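Local coordinates for protein kojibiose phosphorylase (Gut metagenome, PDB 6W0P) that belongs to glycoside hydrolase family 65 and joins an N-terminal beta-rich domain to a central helical catalytic domain and a small C-terminal beta domain, at residues A[330-335]-A[399-404]; A[389-394]-A[455-460]. All coordinates share one frame; numbering follows the deposited sequence.

Contact 1: residues A[330-335]-A[399-404]; sequences PTNTIG and ATRNGK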
loop_
_atom_site.group_PDB
_atom_site.type_symbol
_atom_site.label_atom_id
_atom_site.label_comp_id
_atom_site.label_asym_id
_atom_site.label_seq_id
_atom_site.Cartn_x
_atom_site.Cartn_y
_atom_site.Cartn_z
ATOM N N PRO A 330 -32.210 8.287 12.652
ATOM C CA PRO A 330 -31.698 8.809 11.385
ATOM C C PRO A 330 -30.187 9.089 11.375
ATOM O O PRO A 330 -29.713 9.620 10.366
ATOM C CB PRO A 330 -32.446 10.151 11.202
ATOM C CG PRO A 330 -32.772 10.596 12.622
ATOM C CD PRO A 330 -32.966 9.309 13.405
ATOM N N THR A 331 -29.478 8.782 12.471
ATOM C CA THR A 331 -27.991 8.765 12.541
ATOM C C THR A 331 -27.487 7.314 12.608
ATOM O O THR A 331 -26.287 7.114 12.899
ATOM C CB THR A 331 -27.476 9.634 13.706
ATOM O OG1 THR A 331 -27.885 9.056 14.949
ATOM C CG2 THR A 331 -27.989 11.056 13.634
ATOM N N ASN A 332 -28.344 6.325 12.376
ATOM C CA ASN A 332 -27.943 4.890 12.402
ATOM C C ASN A 332 -27.820 4.399 10.964
ATOM O O ASN A 332 -28.483 4.969 10.091
ATOM C CB ASN A 332 -28.912 4.002 13.184
ATOM C CG ASN A 332 -28.689 4.026 14.680
ATOM O OD1 ASN A 332 -27.674 4.538 15.151
ATOM N ND2 ASN A 332 -29.641 3.501 15.434
ATOM N N THR A 333 -27.006 3.369 10.736
ATOM C CA THR A 333 -26.866 2.743 9.404
ATOM C C THR A 333 -26.690 1.235 9.579
ATOM O O THR A 333 -26.553 0.765 10.717
ATOM C CB THR A 333 -25.708 3.372 8.618
ATOM O OG1 THR A 333 -25.753 2.915 7.263
ATOM C CG2 THR A 333 -24.366 3.019 9.206
ATOM N N ILE A 334 -26.694 0.525 8.461
ATOM C CA ILE A 334 -26.506 -0.948 8.393
ATOM C C ILE A 334 -25.010 -1.223 8.177
ATOM O O ILE A 334 -24.459 -0.740 7.167
ATOM C CB ILE A 334 -27.381 -1.519 7.260
ATOM C CG1 ILE A 334 -28.853 -1.154 7.471
ATOM C CG2 ILE A 334 -27.170 -3.009 7.112
ATOM C CD1 ILE A 334 -29.796 -1.729 6.461
ATOM N N GLY A 335 -24.388 -1.972 9.085
ATOM C CA GLY A 335 -23.051 -2.559 8.875
ATOM C C GLY A 335 -23.091 -3.776 7.941
ATOM O O GLY A 335 -24.106 -4.504 7.913
ATOM N N ALA A 399 -15.851 2.963 3.123
ATOM C CA ALA A 399 -16.186 2.304 4.399
ATOM C C ALA A 399 -16.196 3.341 5.519
ATOM O O ALA A 399 -15.191 4.072 5.652
ATOM C CB ALA A 399 -15.199 1.200 4.666
ATOM N N THR A 400 -17.275 3.370 6.311
ATOM C CA THR A 400 -17.433 4.328 7.433
ATOM C C THR A 400 -18.523 3.868 8.402
ATOM O O THR A 400 -19.473 3.149 7.944
ATOM C CB THR A 400 -17.746 5.724 6.884
ATOM O OG1 THR A 400 -17.492 6.667 7.918
ATOM C CG2 THR A 400 -19.173 5.875 6.398
ATOM N N ARG A 401 -18.376 4.244 9.680
ATOM C CA ARG A 401 -19.531 4.444 10.581
ATOM C C ARG A 401 -19.736 5.934 10.889
ATOM O O ARG A 401 -20.905 6.351 10.919
ATOM C CB ARG A 401 -19.421 3.614 11.862
ATOM C CG ARG A 401 -20.673 3.681 12.733
ATOM C CD ARG A 401 -21.943 3.199 12.049
ATOM N NE ARG A 401 -23.132 3.572 12.800
ATOM C CZ ARG A 401 -23.635 4.804 12.855
ATOM N NH1 ARG A 401 -23.080 5.798 12.182
ATOM N NH2 ARG A 401 -24.697 5.048 13.596
ATOM N N ASN A 402 -18.682 6.726 11.098
ATOM C CA ASN A 402 -18.852 8.114 11.624
ATOM C C ASN A 402 -18.919 9.131 10.477
ATOM O O ASN A 402 -19.149 10.311 10.781
ATOM C CB ASN A 402 -17.811 8.482 12.684
ATOM C CG ASN A 402 -16.462 8.853 12.108
ATOM O OD1 ASN A 402 -16.241 8.642 10.912
ATOM N ND2 ASN A 402 -15.559 9.371 12.951
ATOM N N GLY A 403 -18.786 8.687 9.219
ATOM C CA GLY A 403 -18.846 9.533 8.013
ATOM C C GLY A 403 -17.472 9.757 7.398
ATOM O O GLY A 403 -17.392 10.145 6.197
ATOM N N LYS A 404 -16.413 9.562 8.177
ATOM C CA LYS A 404 -15.019 9.687 7.680
ATOM C C LYS A 404 -14.617 8.393 6.969
ATOM O O LYS A 404 -15.124 7.310 7.343
ATOM C CB LYS A 404 -14.027 9.963 8.811
ATOM C CG LYS A 404 -14.239 11.294 9.503
ATOM C CD LYS A 404 -13.133 11.642 10.450
ATOM C CE LYS A 404 -13.316 13.037 11.013
ATOM N NZ LYS A 404 -12.704 13.138 12.357
HETATM O O HOH W 1 -23.625 8.729 12.389
#

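Contact 2: residues A[389-394]-A[455-460]; sequences LDSIGA and LLSRGQ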
loop_
_atom_site.group_PDB
_atom_site.type_symbol
_atom_site.label_atom_id
_atom_site.label_comp_id
_atom_site.label_asym_id
_atom_site.label_seq_id
_atom_site.Cartn_x
_atom_site.Cartn_y
_atom_site.Cartn_z
ATOM N N LEU A 389 -9.052 14.453 -1.016
ATOM C CA LEU A 389 -8.822 14.025 -2.421
ATOM C C LEU A 389 -8.694 15.233 -3.361
ATOM O O LEU A 389 -8.946 15.058 -4.567
ATOM C CB LEU A 389 -9.968 13.109 -2.875
ATOM C CG LEU A 389 -10.128 11.805 -2.097
ATOM C CD1 LEU A 389 -11.260 10.963 -2.677
ATOM C CD2 LEU A 389 -8.826 11.020 -2.081
ATOM N N ASP A 390 -8.292 16.402 -2.861
ATOM C CA ASP A 390 -8.002 17.608 -3.697
ATOM C C ASP A 390 -9.204 17.933 -4.601
ATOM O O ASP A 390 -9.004 18.390 -5.750
ATOM C CB ASP A 390 -6.694 17.422 -4.480
ATOM C CG ASP A 390 -5.462 17.504 -3.584
ATOM O OD1 ASP A 390 -5.622 17.812 -2.390
ATOM O OD2 ASP A 390 -4.360 17.254 -4.071
ATOM N N SER A 391 -10.408 17.755 -4.056
ATOM C CA SER A 391 -11.712 17.989 -4.715
ATOM C C SER A 391 -12.568 18.857 -3.800
ATOM O O SER A 391 -12.107 19.131 -2.665
ATOM C CB SER A 391 -12.372 16.657 -5.040
ATOM O OG SER A 391 -11.551 15.909 -5.932
ATOM N N ILE A 392 -13.750 19.260 -4.277
ATOM C CA ILE A 392 -14.776 19.999 -3.480
ATOM C C ILE A 392 -16.094 19.211 -3.479
ATOM O O ILE A 392 -16.140 18.083 -4.052
ATOM C CB ILE A 392 -14.921 21.449 -3.975
ATOM C CG1 ILE A 392 -15.309 21.546 -5.452
ATOM C CG2 ILE A 392 -13.643 22.247 -3.659
ATOM C CD1 ILE A 392 -15.838 22.931 -5.837
ATOM N N GLY A 393 -17.111 19.725 -2.790
ATOM C CA GLY A 393 -18.388 19.010 -2.628
ATOM C C GLY A 393 -18.247 17.863 -1.637
ATOM O O GLY A 393 -17.490 18.004 -0.655
ATOM N N ALA A 394 -19.000 16.782 -1.841
ATOM C CA ALA A 394 -19.119 15.681 -0.864
ATOM C C ALA A 394 -18.718 14.362 -1.543
ATOM O O ALA A 394 -19.387 13.972 -2.518
ATOM C CB ALA A 394 -20.516 15.631 -0.293
ATOM N N LEU A 455 -18.260 15.367 -8.066
ATOM C CA LEU A 455 -18.137 14.623 -9.342
ATOM C C LEU A 455 -17.539 15.550 -10.405
ATOM O O LEU A 455 -16.748 15.057 -11.227
ATOM C CB LEU A 455 -19.500 14.073 -9.758
ATOM C CG LEU A 455 -20.010 12.888 -8.944
ATOM C CD1 LEU A 455 -21.341 12.388 -9.501
ATOM C CD2 LEU A 455 -18.997 11.748 -8.903
ATOM N N LEU A 456 -17.895 16.840 -10.374
ATOM C CA LEU A 456 -17.442 17.866 -11.363
ATOM C C LEU A 456 -16.000 18.298 -11.097
ATOM O O LEU A 456 -15.355 18.712 -12.057
ATOM C CB LEU A 456 -18.367 19.088 -11.314
ATOM C CG LEU A 456 -19.694 18.920 -12.044
ATOM C CD1 LEU A 456 -20.660 20.039 -11.683
ATOM C CD2 LEU A 456 -19.475 18.861 -13.546
ATOM N N SER A 457 -15.533 18.229 -9.847
ATOM C CA SER A 457 -14.144 18.581 -9.459
ATOM C C SER A 457 -13.192 17.388 -9.598
ATOM O O SER A 457 -12.035 17.613 -9.936
ATOM C CB SER A 457 -14.099 19.142 -8.078
ATOM O OG SER A 457 -14.846 18.348 -7.183
ATOM N N ARG A 458 -13.628 16.165 -9.280
ATOM C CA ARG A 458 -12.762 14.960 -9.348
ATOM C C ARG A 458 -12.765 14.480 -10.799
ATOM O O ARG A 458 -11.731 13.951 -11.277
ATOM C CB ARG A 458 -13.241 13.889 -8.359
ATOM C CG ARG A 458 -12.493 12.555 -8.440
ATOM C CD ARG A 458 -10.989 12.752 -8.360
ATOM N NE ARG A 458 -10.216 11.517 -8.374
ATOM C CZ ARG A 458 -9.937 10.788 -9.446
ATOM N NH1 ARG A 458 -10.357 11.138 -10.650
ATOM N NH2 ARG A 458 -9.202 9.705 -9.315
ATOM N N GLY A 459 -13.907 14.628 -11.471
ATOM C CA GLY A 459 -14.007 14.460 -12.931
ATOM C C GLY A 459 -13.146 15.493 -13.636
ATOM O O GLY A 459 -13.016 16.597 -13.105
ATOM N N GLN A 460 -12.531 15.141 -14.761
ATOM C CA GLN A 460 -11.662 16.069 -15.535
ATOM C C GLN A 460 -12.022 16.003 -17.024
ATOM O O GLN A 460 -12.536 14.944 -17.497
ATOM C CB GLN A 460 -10.183 15.713 -15.364
ATOM C CG GLN A 460 -9.702 15.666 -13.917
ATOM C CD GLN A 460 -8.325 15.043 -13.817
ATOM O OE1 GLN A 460 -7.329 15.763 -13.713
ATOM N NE2 GLN A 460 -8.247 13.712 -13.866
#

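Contact 1: residues A[330-335]-A[399-404]
R401 reaches T331 and T333 because its CG stands anti to the backbone N (chi1 -173°) and the chain then bends at chi2 (59°), which carries the guanidinium over to the loop 330-335. There NH2 donates to T331 O at 2.7 Å. It arrives in the carbonyl plane on a lone pair, although the oxygen lies 23° out of the guanidinium plane. A water ties the same two partners a second time, accepting from R401 NH1 at 3.0 Å and donating to T331 O at 3.2 Å, so NH2 bonds to the carbonyl oxygen directly and NH1 through the water. T333 turns its OG1 anti to its own N and sets its methyl over a face of the guanidinium: T333 CG2 is 3.8 Å from R401 NE and also touches the methylene CD. N332 OD1 approaches R401 NH2 at 3.4 Å, with the amide plane nearly perpendicular to the guanidinium; its amide is held mainly by E38 and K257. N61 serves both sides, accepting from R401 NE and donating to T333 O, while F374 of helix 365-376 packs on T333 and R401. Behind the arginine, T400 OG1 accepts from G403 N at 2.7 Å in an ST motif, and N402 OD1 accepts from K404 N in an Asx turn; glycine suits the positive phi at 403. Arginine fits here because its several N-H groups can meet separate acceptors. The buried charge is met here by T331 O, N61 OD1 and a water, which probably helps to stabilise it, and the spread of directions should fix the guanidinium's rotation.

Contact 2: residues A[389-394]-A[455-460]
S391 and S457 bring their backbones within 5.4 Å (CA to CA), where the extended chain after helix 379-388 passes the last turn of helix 437-458. D390, at positive phi, is the C-prime residue of the Schellman motif that ends the first helix. In the second, G459, the first residue to leave helical angles, still gives its N to L455 O at 2.9 Å; a side chain at G459 would run into that same oxygen, so glycine suits the place. S457 holds OG between its backbone N and carbonyl carbon (chi1 47°), and there it accepts a nearly straight bond from I392 N (3.2 Å, 167°). Its proton can turn back to K453 O or F454 O, shared or alternately, so one hydroxyl can accept across the contact and donate within the helix. I392 lays CG1 against S457 OG at 3.7 Å. S391 OG donates to L389 O at 3.1 Å, from above the carbonyl plane, and rests 3.6 Å from R458 CB. R458 then extends to Y471 O, and D390 forms a salt bridge with R578 of the second subunit. Two helix C-termini thus meet beside the dimer interface, one closed by a Schellman motif, in the all-helical (alpha/alpha)6 barrel expected of family 65.

Along the chain the segments come in the order 330-335, 389-394, 399-404, 455-460, so the two contacts cross. Contact 1 closes a loop holding helices 351-361, 365-376 and 379-388; contact 2 opens just after the last of these and closes beyond helices 410-413 and 418-434, on the end of helix 437-458. The connection between helices 379-388 and 410-413 supplies one segment to each. It therefore joins two regions whose contact centres lie 22 Å apart and whose nearest atoms are about 9 Å apart. Contact 1 lies deep in the chain, beside residues of its N-terminal part; contact 2 lies toward the outside of the helical domain, where the second subunit packs.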